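Local coordinates for protein prepilin (Salmonella typhi, PDB 3FHV) that forms the soluble part of the type IVb pilus subunit PilS, which probably assembles into adhesive pili and binds the host channel CFTR, at residues 12-17 with 65-70; 19-24 with 37-42; 102-107 with 150-155; 112-117 with 125-130. One frame throughout, in Å; residues are numbered along the deposited sequence.

Interaction 1: residues 12-17 with 65-70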
loop_
_atom_site.group_PDB
_atom_site.type_symbol
_atom_site.label_atom_id
_atom_site.label_comp_id
_atom_site.label_asym_id
_atom_site.label_seq_id
_atom_site.Cartn_x
_atom_site.Cartn_y
_atom_site.Cartn_z
ATOM N N THR A 12 -4.650 -8.976 -1.745
ATOM C CA THR A 12 -3.899 -7.893 -1.133
ATOM C C THR A 12 -4.259 -6.552 -1.775
ATOM O O THR A 12 -4.307 -5.521 -1.092
ATOM C CB THR A 12 -2.383 -8.140 -1.272
ATOM O OG1 THR A 12 -2.058 -9.376 -0.626
ATOM C CG2 THR A 12 -1.578 -6.998 -0.623
ATOM N N ASN A 13 -4.514 -6.569 -3.081
ATOM C CA ASN A 13 -4.862 -5.341 -3.791
ATOM C C ASN A 13 -6.182 -4.766 -3.304
ATOM O O ASN A 13 -6.285 -3.564 -3.066
ATOM C CB ASN A 13 -4.926 -5.573 -5.315
ATOM C CG ASN A 13 -3.554 -5.530 -5.970
ATOM O OD1 ASN A 13 -2.632 -4.897 -5.457
ATOM N ND2 ASN A 13 -3.424 -6.175 -7.125
ATOM N N TYR A 14 -7.194 -5.616 -3.149
ATOM C CA TYR A 14 -8.488 -5.130 -2.684
ATOM C C TYR A 14 -8.411 -4.678 -1.233
ATOM O O TYR A 14 -9.012 -3.681 -0.856
ATOM C CB TYR A 14 -9.561 -6.217 -2.832
ATOM C CG TYR A 14 -9.761 -6.650 -4.267
ATOM C CD1 TYR A 14 -9.952 -5.705 -5.279
ATOM C CD2 TYR A 14 -9.712 -7.996 -4.619
ATOM C CE1 TYR A 14 -10.076 -6.097 -6.617
ATOM C CE2 TYR A 14 -9.836 -8.394 -5.944
ATOM C CZ TYR A 14 -10.010 -7.444 -6.935
ATOM O OH TYR A 14 -10.091 -7.837 -8.246
ATOM N N GLN A 15 -7.665 -5.412 -0.417
ATOM C CA GLN A 15 -7.556 -5.061 0.990
ATOM C C GLN A 15 -6.863 -3.716 1.175
ATOM O O GLN A 15 -7.331 -2.874 1.953
ATOM C CB GLN A 15 -6.826 -6.174 1.759
ATOM C CG GLN A 15 -7.680 -7.430 1.936
ATOM C CD GLN A 15 -6.906 -8.606 2.507
ATOM O OE1 GLN A 15 -5.827 -8.437 3.055
ATOM N NE2 GLN A 15 -7.464 -9.807 2.383
ATOM N N THR A 16 -5.767 -3.505 0.451
ATOM C CA THR A 16 -5.042 -2.247 0.560
ATOM C C THR A 16 -5.825 -1.088 -0.054
ATOM O O THR A 16 -5.797 0.022 0.476
ATOM C CB THR A 16 -3.626 -2.335 -0.087
ATOM O OG1 THR A 16 -3.721 -2.840 -1.422
ATOM C CG2 THR A 16 -2.721 -3.251 0.724
ATOM N N LEU A 17 -6.513 -1.344 -1.170
ATOM C CA LEU A 17 -7.316 -0.313 -1.822
ATOM C C LEU A 17 -8.384 0.149 -0.827
ATOM O O LEU A 17 -8.657 1.343 -0.705
ATOM C CB LEU A 17 -7.982 -0.860 -3.102
ATOM C CG LEU A 17 -8.915 0.095 -3.868
ATOM C CD1 LEU A 17 -8.156 1.343 -4.293
ATOM C CD2 LEU A 17 -9.513 -0.620 -5.074
ATOM N N LEU A 65 -9.675 1.610 -13.357
ATOM C CA LEU A 65 -8.946 0.536 -12.685
ATOM C C LEU A 65 -9.386 -0.822 -13.214
ATOM O O LEU A 65 -10.563 -1.027 -13.498
ATOM C CB LEU A 65 -9.233 0.635 -11.187
ATOM C CG LEU A 65 -8.285 -0.031 -10.201
ATOM C CD1 LEU A 65 -6.872 0.513 -10.395
ATOM C CD2 LEU A 65 -8.783 0.251 -8.793
ATOM N N TRP A 66 -8.440 -1.741 -13.366
ATOM C CA TRP A 66 -8.752 -3.068 -13.885
ATOM C C TRP A 66 -8.200 -4.137 -12.954
ATOM O O TRP A 66 -7.215 -3.906 -12.253
ATOM C CB TRP A 66 -8.176 -3.241 -15.290
ATOM C CG TRP A 66 -8.662 -2.218 -16.270
ATOM C CD1 TRP A 66 -7.959 -1.159 -16.767
ATOM C CD2 TRP A 66 -9.961 -2.155 -16.871
ATOM N NE1 TRP A 66 -8.739 -0.441 -17.641
ATOM C CE2 TRP A 66 -9.973 -1.031 -17.723
ATOM C CE3 TRP A 66 -11.115 -2.938 -16.772
ATOM C CZ2 TRP A 66 -11.093 -0.673 -18.470
ATOM C CZ3 TRP A 66 -12.225 -2.580 -17.515
ATOM C CH2 TRP A 66 -12.206 -1.458 -18.353
ATOM N N ASN A 67 -8.829 -5.308 -12.946
ATOM C CA ASN A 67 -8.267 -6.434 -12.225
ATOM C C ASN A 67 -7.345 -7.250 -13.124
ATOM O O ASN A 67 -7.152 -6.933 -14.305
ATOM C CB ASN A 67 -9.367 -7.327 -11.618
ATOM C CG ASN A 67 -10.327 -7.904 -12.655
ATOM O OD1 ASN A 67 -9.931 -8.272 -13.760
ATOM N ND2 ASN A 67 -11.599 -8.023 -12.272
ATOM N N SER A 68 -6.758 -8.288 -12.548
ATOM C CA SER A 68 -5.832 -9.148 -13.280
ATOM C C SER A 68 -6.374 -9.769 -14.560
ATOM O O SER A 68 -5.606 -10.106 -15.465
ATOM C CB SER A 68 -5.343 -10.267 -12.363
ATOM O OG SER A 68 -4.573 -9.734 -11.306
ATOM N N TRP A 69 -7.690 -9.919 -14.648
ATOM C CA TRP A 69 -8.279 -10.548 -15.819
ATOM C C TRP A 69 -8.893 -9.597 -16.835
ATOM O O TRP A 69 -9.528 -10.036 -17.792
ATOM C CB TRP A 69 -9.309 -11.574 -15.352
ATOM C CG TRP A 69 -8.697 -12.532 -14.375
ATOM C CD1 TRP A 69 -7.947 -13.636 -14.664
ATOM C CD2 TRP A 69 -8.705 -12.415 -12.950
ATOM N NE1 TRP A 69 -7.483 -14.215 -13.503
ATOM C CE2 TRP A 69 -7.934 -13.484 -12.436
ATOM C CE3 TRP A 69 -9.287 -11.511 -12.056
ATOM C CZ2 TRP A 69 -7.732 -13.672 -11.066
ATOM C CZ3 TRP A 69 -9.086 -11.698 -10.690
ATOM C CH2 TRP A 69 -8.313 -12.771 -10.211
ATOM N N GLY A 70 -8.698 -8.297 -16.643
ATOM C CA GLY A 70 -9.264 -7.348 -17.589
ATOM C C GLY A 70 -10.682 -6.918 -17.240
ATOM O O GLY A 70 -11.341 -6.255 -18.030
#
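The phenol ring of Tyr14 and the carboxamide of Asn67 stand almost perpendicular, their planes 86° apart, and they meet at the end of the ring: Tyr14 OH comes to 3.5 Å from Asn67 CB, so the hydroxyl touches the root of the amide side chain. The Tyr14 ring also meets Phe152 at an inclined angle and touches Ile73. Farther along the turn, one face of the Trp69 ring has Ser68 CB over its centre, 4.0 Å above the plane. Both polar groups at the junction converge on Thr93 of strand 88-96: its OG1 is hydrogen-bonded to Tyr14 OH and to Asn67 ND2, and the latter also reaches Asn94 O. The setting is the pilin arrangement of an N-terminal helix, here 8-25, laid across an antiparallel sheet, with residues 65-70 covering the passage from strand 62-66 to strand 72-78. Asn67 begins a type I turn closed by Gly70 N and Asn67 O, 3.1 Å apart. Its CG lies between backbone N and carbonyl carbon (chi1 59°), which turns OD1 back over the chain to accept Trp69 N at 2.9 Å, an Asx turn, the donor tilted 32° from the carbonyl plane. At the strand end of the contact Leu17 and Leu65 reach toward each other tip to tip, Leu17 CD2 lying 3.9 Å from Leu65 CD2.

Interaction 2: residues 19-24 with 37-42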
loop_
_atom_site.group_PDB
_atom_site.type_symbol
_atom_site.label_atom_id
_atom_site.label_comp_id
_atom_site.label_asym_id
_atom_site.label_seq_id
_atom_site.Cartn_x
_atom_site.Cartn_y
_atom_site.Cartn_z
ATOM N N THR A 19 -8.200 -0.033 2.510
ATOM C CA THR A 19 -7.519 0.717 3.557
ATOM C C THR A 19 -7.197 2.143 3.097
ATOM O O THR A 19 -7.414 3.103 3.842
ATOM C CB THR A 19 -6.226 -0.009 3.991
ATOM O OG1 THR A 19 -6.580 -1.231 4.654
ATOM C CG2 THR A 19 -5.401 0.872 4.941
ATOM N N ASN A 20 -6.699 2.279 1.868
ATOM C CA ASN A 20 -6.376 3.589 1.320
ATOM C C ASN A 20 -7.627 4.448 1.181
ATOM O O ASN A 20 -7.604 5.643 1.460
ATOM C CB ASN A 20 -5.701 3.458 -0.046
ATOM C CG ASN A 20 -4.329 2.824 0.047
ATOM O OD1 ASN A 20 -3.648 2.957 1.061
ATOM N ND2 ASN A 20 -3.913 2.151 -1.013
ATOM N N THR A 21 -8.714 3.832 0.737
ATOM C CA THR A 21 -9.965 4.549 0.580
ATOM C C THR A 21 -10.481 5.035 1.933
ATOM O O THR A 21 -10.940 6.171 2.052
ATOM C CB THR A 21 -11.026 3.655 -0.110
ATOM O OG1 THR A 21 -10.523 3.226 -1.383
ATOM C CG2 THR A 21 -12.323 4.431 -0.331
ATOM N N ILE A 22 -10.424 4.180 2.951
ATOM C CA ILE A 22 -10.878 4.581 4.282
ATOM C C ILE A 22 -10.038 5.776 4.745
ATOM O O ILE A 22 -10.566 6.745 5.301
ATOM C CB ILE A 22 -10.751 3.411 5.286
ATOM C CG1 ILE A 22 -11.829 2.365 4.980
ATOM C CG2 ILE A 22 -10.890 3.920 6.721
ATOM C CD1 ILE A 22 -11.586 1.011 5.605
ATOM N N GLY A 23 -8.735 5.717 4.489
ATOM C CA GLY A 23 -7.852 6.809 4.875
ATOM C C GLY A 23 -8.232 8.104 4.175
ATOM O O GLY A 23 -8.283 9.169 4.796
ATOM N N MET A 24 -8.507 8.017 2.877
ATOM C CA MET A 24 -8.892 9.190 2.099
ATOM C C MET A 24 -10.236 9.760 2.546
ATOM O O MET A 24 -10.395 10.973 2.645
ATOM C CB MET A 24 -8.967 8.843 0.609
ATOM C CG MET A 24 -9.428 9.994 -0.272
ATOM S SD MET A 24 -9.479 9.581 -2.031
ATOM C CE MET A 24 -11.084 8.909 -2.182
ATOM N N ALA A 37 -16.941 6.447 -11.031
ATOM C CA ALA A 37 -15.939 6.942 -11.966
ATOM C C ALA A 37 -15.068 8.018 -11.332
ATOM O O ALA A 37 -13.845 7.994 -11.471
ATOM C CB ALA A 37 -16.613 7.489 -13.213
ATOM N N LYS A 38 -15.694 8.956 -10.625
ATOM C CA LYS A 38 -14.957 10.047 -9.990
ATOM C C LYS A 38 -14.182 9.610 -8.759
ATOM O O LYS A 38 -13.040 10.012 -8.552
ATOM C CB LYS A 38 -15.910 11.179 -9.601
ATOM C CG LYS A 38 -15.226 12.350 -8.915
ATOM C CD LYS A 38 -14.190 12.982 -9.836
ATOM C CE LYS A 38 -13.567 14.231 -9.224
ATOM N NZ LYS A 38 -12.582 14.827 -10.168
ATOM N N MET A 39 -14.815 8.795 -7.929
ATOM C CA MET A 39 -14.174 8.314 -6.712
ATOM C C MET A 39 -12.964 7.444 -7.047
ATOM O O MET A 39 -11.919 7.530 -6.384
ATOM C CB MET A 39 -15.184 7.517 -5.876
ATOM C CG MET A 39 -14.636 6.998 -4.556
ATOM S SD MET A 39 -15.943 6.321 -3.516
ATOM C CE MET A 39 -15.146 6.402 -1.908
ATOM N N THR A 40 -13.113 6.614 -8.078
ATOM C CA THR A 40 -12.038 5.721 -8.498
ATOM C C THR A 40 -10.882 6.524 -9.101
ATOM O O THR A 40 -9.720 6.239 -8.834
ATOM C CB THR A 40 -12.560 4.669 -9.503
ATOM O OG1 THR A 40 -13.538 3.836 -8.858
ATOM C CG2 THR A 40 -11.420 3.783 -10.011
ATOM N N ASP A 41 -11.196 7.541 -9.896
ATOM C CA ASP A 41 -10.143 8.363 -10.492
ATOM C C ASP A 41 -9.343 9.093 -9.406
ATOM O O ASP A 41 -8.116 9.169 -9.478
ATOM C CB ASP A 41 -10.730 9.393 -11.460
ATOM C CG ASP A 41 -9.686 10.381 -11.939
ATOM O OD1 ASP A 41 -8.919 10.044 -12.865
ATOM O OD2 ASP A 41 -9.616 11.489 -11.364
ATOM N N THR A 42 -10.041 9.627 -8.401
ATOM C CA THR A 42 -9.389 10.333 -7.301
ATOM C C THR A 42 -8.420 9.403 -6.568
ATOM O O THR A 42 -7.289 9.791 -6.253
ATOM C CB THR A 42 -10.423 10.883 -6.285
ATOM O OG1 THR A 42 -11.374 11.716 -6.966
ATOM C CG2 THR A 42 -9.731 11.695 -5.206
#
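Met24 leans out from helix 8-25 toward Thr42 on helix 36-45. From CB its chain runs out fully extended through CG (chi1 177°), which carries the sulfur across the gap; SD then sits 3.8 Å from Thr42 CG2, the two side chains crossing at about a right angle. Beyond the sulfur the chain bends (chi3 87°), and the terminal CE comes no closer than 4.5 Å to the backbone of the other helix, at Met39 O. A second methionine reaches back the other way. Met39 stays extended to its end and lays CE 3.8 Å from Thr21 CG2, again nearly perpendicular. The two short helical segments are 11.8 Å apart at their axes and cross at 99°, a wide separation that these two long side chains span. Phe33 touches Met24, Met39 and Thr42 from the intervening loop, while Val75 and Phe89 of the sheet adjoin Thr21 and Met39. Both threonines turn their hydroxyls to their own helix: Thr42 OG1 donates to Lys38 O at 2.9 Å, on the opposite face of that carbonyl from Thr42 N, and Thr21 OG1 bonds to Leu17 O. With the hydroxyls occupied in this way, methyls and thioether make the contact, and no hydrogen bond crosses it; the helices are joined by shape and dispersion, with little directional constraint.

Interaction 3: residues 102-107 with 150-155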
loop_
_atom_site.group_PDB
_atom_site.type_symbol
_atom_site.label_atom_id
_atom_site.label_comp_id
_atom_site.label_asym_id
_atom_site.label_seq_id
_atom_site.Cartn_x
_atom_site.Cartn_y
_atom_site.Cartn_z
ATOM N N VAL A 102 -13.601 -17.820 -5.632
ATOM C CA VAL A 102 -13.661 -18.576 -4.388
ATOM C C VAL A 102 -12.574 -18.162 -3.406
ATOM O O VAL A 102 -12.843 -17.942 -2.225
ATOM C CB VAL A 102 -13.535 -20.088 -4.641
ATOM C CG1 VAL A 102 -13.483 -20.832 -3.306
ATOM C CG2 VAL A 102 -14.720 -20.573 -5.474
ATOM N N SER A 103 -11.343 -18.059 -3.893
ATOM C CA SER A 103 -10.232 -17.682 -3.026
ATOM C C SER A 103 -10.315 -16.232 -2.544
ATOM O O SER A 103 -9.996 -15.939 -1.397
ATOM C CB SER A 103 -8.904 -17.900 -3.752
ATOM O OG SER A 103 -8.805 -17.034 -4.862
ATOM N N ILE A 104 -10.734 -15.326 -3.419
ATOM C CA ILE A 104 -10.838 -13.927 -3.043
ATOM C C ILE A 104 -11.992 -13.666 -2.073
ATOM O O ILE A 104 -11.824 -12.960 -1.073
ATOM C CB ILE A 104 -11.012 -13.035 -4.284
ATOM C CG1 ILE A 104 -9.771 -13.152 -5.185
ATOM C CG2 ILE A 104 -11.219 -11.584 -3.860
ATOM C CD1 ILE A 104 -9.964 -12.527 -6.568
ATOM N N SER A 105 -13.162 -14.228 -2.360
ATOM C CA SER A 105 -14.301 -14.006 -1.485
ATOM C C SER A 105 -14.038 -14.576 -0.092
ATOM O O SER A 105 -14.312 -13.914 0.910
ATOM C CB SER A 105 -15.584 -14.611 -2.086
ATOM O OG SER A 105 -15.489 -16.016 -2.204
ATOM N N THR A 106 -13.492 -15.789 -0.015
ATOM C CA THR A 106 -13.219 -16.367 1.295
ATOM C C THR A 106 -12.090 -15.615 1.986
ATOM O O THR A 106 -12.121 -15.412 3.200
ATOM C CB THR A 106 -12.875 -17.871 1.209
ATOM O OG1 THR A 106 -11.744 -18.073 0.351
ATOM C CG2 THR A 106 -14.071 -18.643 0.666
ATOM N N GLY A 107 -11.103 -15.187 1.210
ATOM C CA GLY A 107 -9.993 -14.443 1.785
ATOM C C GLY A 107 -10.435 -13.132 2.418
ATOM O O GLY A 107 -9.982 -12.775 3.511
ATOM N N LEU A 150 -17.783 -9.467 -7.801
ATOM C CA LEU A 150 -17.619 -9.462 -6.353
ATOM C C LEU A 150 -17.739 -8.027 -5.875
ATOM O O LEU A 150 -17.256 -7.102 -6.533
ATOM C CB LEU A 150 -16.243 -10.026 -5.956
ATOM C CG LEU A 150 -15.948 -11.513 -6.225
ATOM C CD1 LEU A 150 -14.511 -11.853 -5.802
ATOM C CD2 LEU A 150 -16.930 -12.366 -5.448
ATOM N N VAL A 151 -18.418 -7.831 -4.751
ATOM C CA VAL A 151 -18.549 -6.494 -4.189
ATOM C C VAL A 151 -18.161 -6.539 -2.719
ATOM O O VAL A 151 -18.630 -7.397 -1.976
ATOM C CB VAL A 151 -19.993 -5.944 -4.303
ATOM C CG1 VAL A 151 -20.029 -4.501 -3.815
ATOM C CG2 VAL A 151 -20.476 -6.018 -5.743
ATOM N N PHE A 152 -17.291 -5.621 -2.313
ATOM C CA PHE A 152 -16.846 -5.549 -0.930
ATOM C C PHE A 152 -17.357 -4.237 -0.334
ATOM O O PHE A 152 -17.042 -3.153 -0.830
ATOM C CB PHE A 152 -15.316 -5.622 -0.880
ATOM C CG PHE A 152 -14.742 -6.730 -1.724
ATOM C CD1 PHE A 152 -15.131 -8.053 -1.521
ATOM C CD2 PHE A 152 -13.821 -6.451 -2.727
ATOM C CE1 PHE A 152 -14.612 -9.085 -2.314
ATOM C CE2 PHE A 152 -13.297 -7.464 -3.520
ATOM C CZ PHE A 152 -13.691 -8.790 -3.317
ATOM N N ASN A 153 -18.146 -4.345 0.730
ATOM C CA ASN A 153 -18.668 -3.170 1.419
ATOM C C ASN A 153 -17.874 -2.842 2.679
ATOM O O ASN A 153 -17.030 -3.626 3.114
ATOM C CB ASN A 153 -20.146 -3.363 1.763
ATOM C CG ASN A 153 -21.052 -3.180 0.562
ATOM O OD1 ASN A 153 -21.337 -4.131 -0.167
ATOM N ND2 ASN A 153 -21.512 -1.953 0.348
ATOM N N TYR A 154 -18.151 -1.681 3.262
ATOM C CA TYR A 154 -17.204 -1.027 4.157
ATOM C C TYR A 154 -17.894 0.029 5.014
ATOM O O TYR A 154 -18.364 1.047 4.503
ATOM C CB TYR A 154 -16.063 -0.393 3.359
ATOM C CG TYR A 154 -15.003 -1.378 2.918
ATOM C CD1 TYR A 154 -14.152 -1.970 3.840
ATOM C CD2 TYR A 154 -14.856 -1.715 1.580
ATOM C CE1 TYR A 154 -13.182 -2.870 3.442
ATOM C CE2 TYR A 154 -13.889 -2.614 1.172
ATOM C CZ TYR A 154 -13.055 -3.188 2.107
ATOM O OH TYR A 154 -12.090 -4.084 1.705
ATOM N N ASN A 155 -17.951 -0.220 6.318
ATOM C CA ASN A 155 -18.996 0.351 7.161
ATOM C C ASN A 155 -20.314 0.518 6.412
ATOM O O ASN A 155 -20.421 1.341 5.504
ATOM C CB ASN A 155 -18.544 1.693 7.739
ATOM C CG ASN A 155 -18.411 1.663 9.249
ATOM O OD1 ASN A 155 -17.857 2.582 9.853
ATOM N ND2 ASN A 155 -18.919 0.604 9.866
#
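This is a buried, apolar helix-on-sheet contact, in which Ile104 of helix 98-111 packs on Leu150 and Phe152 of strand 148-154, the C-terminal strand of the sheet. The short segments run almost parallel, 12° apart in direction, with their axes 10.0 Å from each other. Ile104 does most of the touching through one branch. Its CG2, anti to the backbone N, points down onto the strand and is shared by two neighbours: it lies 3.8 Å from Leu150 CD1 and equally 3.8 Å from Phe152 CZ, approaching the ring obliquely. Leu150 spreads its two methyls along the helix, since CD1 serves Ile104 while CD2 comes within 4.3 Å of Ser105 CB. Leu150 and Phe152, two apart on the strand, thus present their side chains on the same face of the sheet. The serine hydroxyl is turned back into the helix, bonded to Cys101 O, so that mainly the carbon of Ser105 is offered to the leucine. On the next residue Thr106 OG1 likewise donates to Val102 O, at 2.8 Å, an oxygen that also accepts Thr106 N. Ile104 also touches Glu10 of helix 8-25, and Leu150 and Ser105 both touch Ile119 of the adjacent strand 116-119. The helix includes Cys101, which is disulfide-bonded to Cys138 and so opens the disulfide-bounded part of the chain called the D-region in pilins. A C-terminal strand inserted in the interior of the sheet, between strands 88-96 and 116-119, is characteristic of type IVb pilins.

Interaction 4: residues 112-117 with 125-130; sequences GGTSGI and TDAKVT
Thr125, just past strand 122-124, passes close over Gly116, with Thr125 CA 4.3 Å from Gly116 CA; the glycine has no side chain to stand in the way. The carbonyls Thr125 O and Ser115 O also come together here, 3.6 Å apart. Asp126 then turns its carboxylate back on its own backbone: OD1 accepts Lys128 N at 2.9 Å, met from above the carboxylate plane, and closes an Asx turn. Within this turn Ala127 takes left-handed backbone angles (phi 60°), and its methyl is set against a second turn. There Thr114 OG1 accepts Gly116 N at 3.1 Å, an ST turn, and Ala127 CB rests against both members, 3.5 Å from Thr114 OG1 and 3.7 Å from Gly116 N. The carbonyl of Ala127 passes near the end of Ile117, and Ser109 OG of helix 98-111 bonds to both Ala127 O and Val129 N. Val129 faces inward; with CG1 anti to its backbone N (chi1 176°), CG2 is the methyl that meets Ile117, 3.9 Å from Ile117 CB, the two side chains being inclined to each other. Thr130 ends the passage as N-cap of helix 131-137, its OG1 bonded to Ile133 N. The whole contact, a loop leaving a beta hairpin and folding back beside its first strand, lies between Cys101 and Cys138, the disulfide-bounded stretch that corresponds to the D-region of type IV pilins.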
loop_
_atom_site.group_PDB
_atom_site.type_symbol
_atom_site.label_atom_id
_atom_site.label_comp_id
_atom_site.label_asym_id
_atom_site.label_seq_id
_atom_site.Cartn_x
_atom_site.Cartn_y
_atom_site.Cartn_z
ATOM N N GLY A 112 -11.525 -10.220 7.502
ATOM C CA GLY A 112 -12.427 -9.551 8.426
ATOM C C GLY A 112 -12.626 -8.043 8.368
ATOM O O GLY A 112 -13.294 -7.490 9.239
ATOM N N GLY A 113 -12.086 -7.373 7.356
ATOM C CA GLY A 113 -12.233 -5.926 7.290
ATOM C C GLY A 113 -13.463 -5.329 6.618
ATOM O O GLY A 113 -13.709 -4.125 6.737
ATOM N N THR A 114 -14.240 -6.139 5.907
ATOM C CA THR A 114 -15.418 -5.608 5.230
ATOM C C THR A 114 -16.635 -5.576 6.139
ATOM O O THR A 114 -16.623 -6.124 7.247
ATOM C CB THR A 114 -15.818 -6.460 3.997
ATOM O OG1 THR A 114 -16.528 -7.625 4.436
ATOM C CG2 THR A 114 -14.582 -6.900 3.223
ATOM N N SER A 115 -17.685 -4.928 5.652
ATOM C CA SER A 115 -18.950 -4.863 6.360
ATOM C C SER A 115 -19.936 -5.617 5.482
ATOM O O SER A 115 -21.138 -5.402 5.542
ATOM C CB SER A 115 -19.401 -3.416 6.542
ATOM O OG SER A 115 -18.616 -2.787 7.536
ATOM N N GLY A 116 -19.406 -6.498 4.643
ATOM C CA GLY A 116 -20.259 -7.263 3.759
ATOM C C GLY A 116 -19.529 -7.644 2.490
ATOM O O GLY A 116 -18.692 -6.890 1.993
ATOM N N ILE A 117 -19.851 -8.827 1.982
ATOM C CA ILE A 117 -19.249 -9.366 0.769
ATOM C C ILE A 117 -20.357 -9.926 -0.115
ATOM O O ILE A 117 -21.210 -10.706 0.341
ATOM C CB ILE A 117 -18.252 -10.502 1.100
ATOM C CG1 ILE A 117 -17.119 -9.955 1.971
ATOM C CG2 ILE A 117 -17.692 -11.099 -0.192
ATOM C CD1 ILE A 117 -16.177 -11.022 2.541
ATOM N N THR A 125 -24.222 -9.970 4.096
ATOM C CA THR A 125 -24.111 -8.770 4.921
ATOM C C THR A 125 -23.441 -9.032 6.266
ATOM O O THR A 125 -23.065 -8.097 6.978
ATOM C CB THR A 125 -25.487 -8.124 5.162
ATOM O OG1 THR A 125 -26.332 -9.034 5.876
ATOM C CG2 THR A 125 -26.140 -7.762 3.841
ATOM N N ASP A 126 -23.295 -10.302 6.622
ATOM C CA ASP A 126 -22.628 -10.635 7.872
ATOM C C ASP A 126 -21.121 -10.741 7.621
ATOM O O ASP A 126 -20.351 -11.055 8.522
ATOM C CB ASP A 126 -23.163 -11.954 8.430
ATOM C CG ASP A 126 -22.971 -13.112 7.475
ATOM O OD1 ASP A 126 -22.407 -12.906 6.377
ATOM O OD2 ASP A 126 -23.386 -14.238 7.827
ATOM N N ALA A 127 -20.716 -10.481 6.378
ATOM C CA ALA A 127 -19.313 -10.526 5.971
ATOM C C ALA A 127 -18.668 -11.890 6.177
ATOM O O ALA A 127 -17.445 -12.004 6.323
ATOM C CB ALA A 127 -18.510 -9.446 6.710
ATOM N N LYS A 128 -19.485 -12.934 6.195
ATOM C CA LYS A 128 -18.942 -14.270 6.352
ATOM C C LYS A 128 -19.187 -15.076 5.083
ATOM O O LYS A 128 -20.329 -15.293 4.680
ATOM C CB LYS A 128 -19.569 -14.986 7.554
ATOM C CG LYS A 128 -19.037 -16.405 7.732
ATOM C CD LYS A 128 -19.586 -17.094 8.966
ATOM C CE LYS A 128 -19.047 -18.519 9.062
ATOM N NZ LYS A 128 -19.556 -19.253 10.256
ATOM N N VAL A 129 -18.107 -15.496 4.436
ATOM C CA VAL A 129 -18.221 -16.301 3.231
ATOM C C VAL A 129 -17.271 -17.480 3.394
ATOM O O VAL A 129 -16.066 -17.296 3.555
ATOM C CB VAL A 129 -17.840 -15.508 1.953
ATOM C CG1 VAL A 129 -17.878 -16.436 0.739
ATOM C CG2 VAL A 129 -18.800 -14.350 1.741
ATOM N N THR A 130 -17.830 -18.688 3.373
ATOM C CA THR A 130 -17.050 -19.915 3.517
ATOM C C THR A 130 -16.697 -20.480 2.148
ATOM O O THR A 130 -17.291 -20.109 1.142
ATOM C CB THR A 130 -17.844 -21.003 4.279
ATOM O OG1 THR A 130 -19.098 -21.219 3.617
ATOM C CG2 THR A 130 -18.098 -20.583 5.729
HETATM O O HOH W 1 -22.978 -5.659 7.072
#

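In the fold
Interactions 1 and 2 share helix 8-25, their centres 13 Å apart, and meet where Leu65 CB touches Thr40 CG2 at 4.0 Å; the second subunit touches residues of both. Interaction 1 joins interaction 3 through the core, with Tyr14 CG 3.7 Å from Phe152 CE2, so helices 8-25 and 98-111 both pack against Phe152 of strand 148-154. Interactions 3 and 4 are the closest pair, with centres about 7 Å apart, and strands 148-154 and 116-119 are neighbours in the sheet: Asn153 N lies 2.9 Å from Gly116 O, probably hydrogen-bonded. Residues 19-24 with 37-42 lie farthest from interaction 4, about 20 Å between centres.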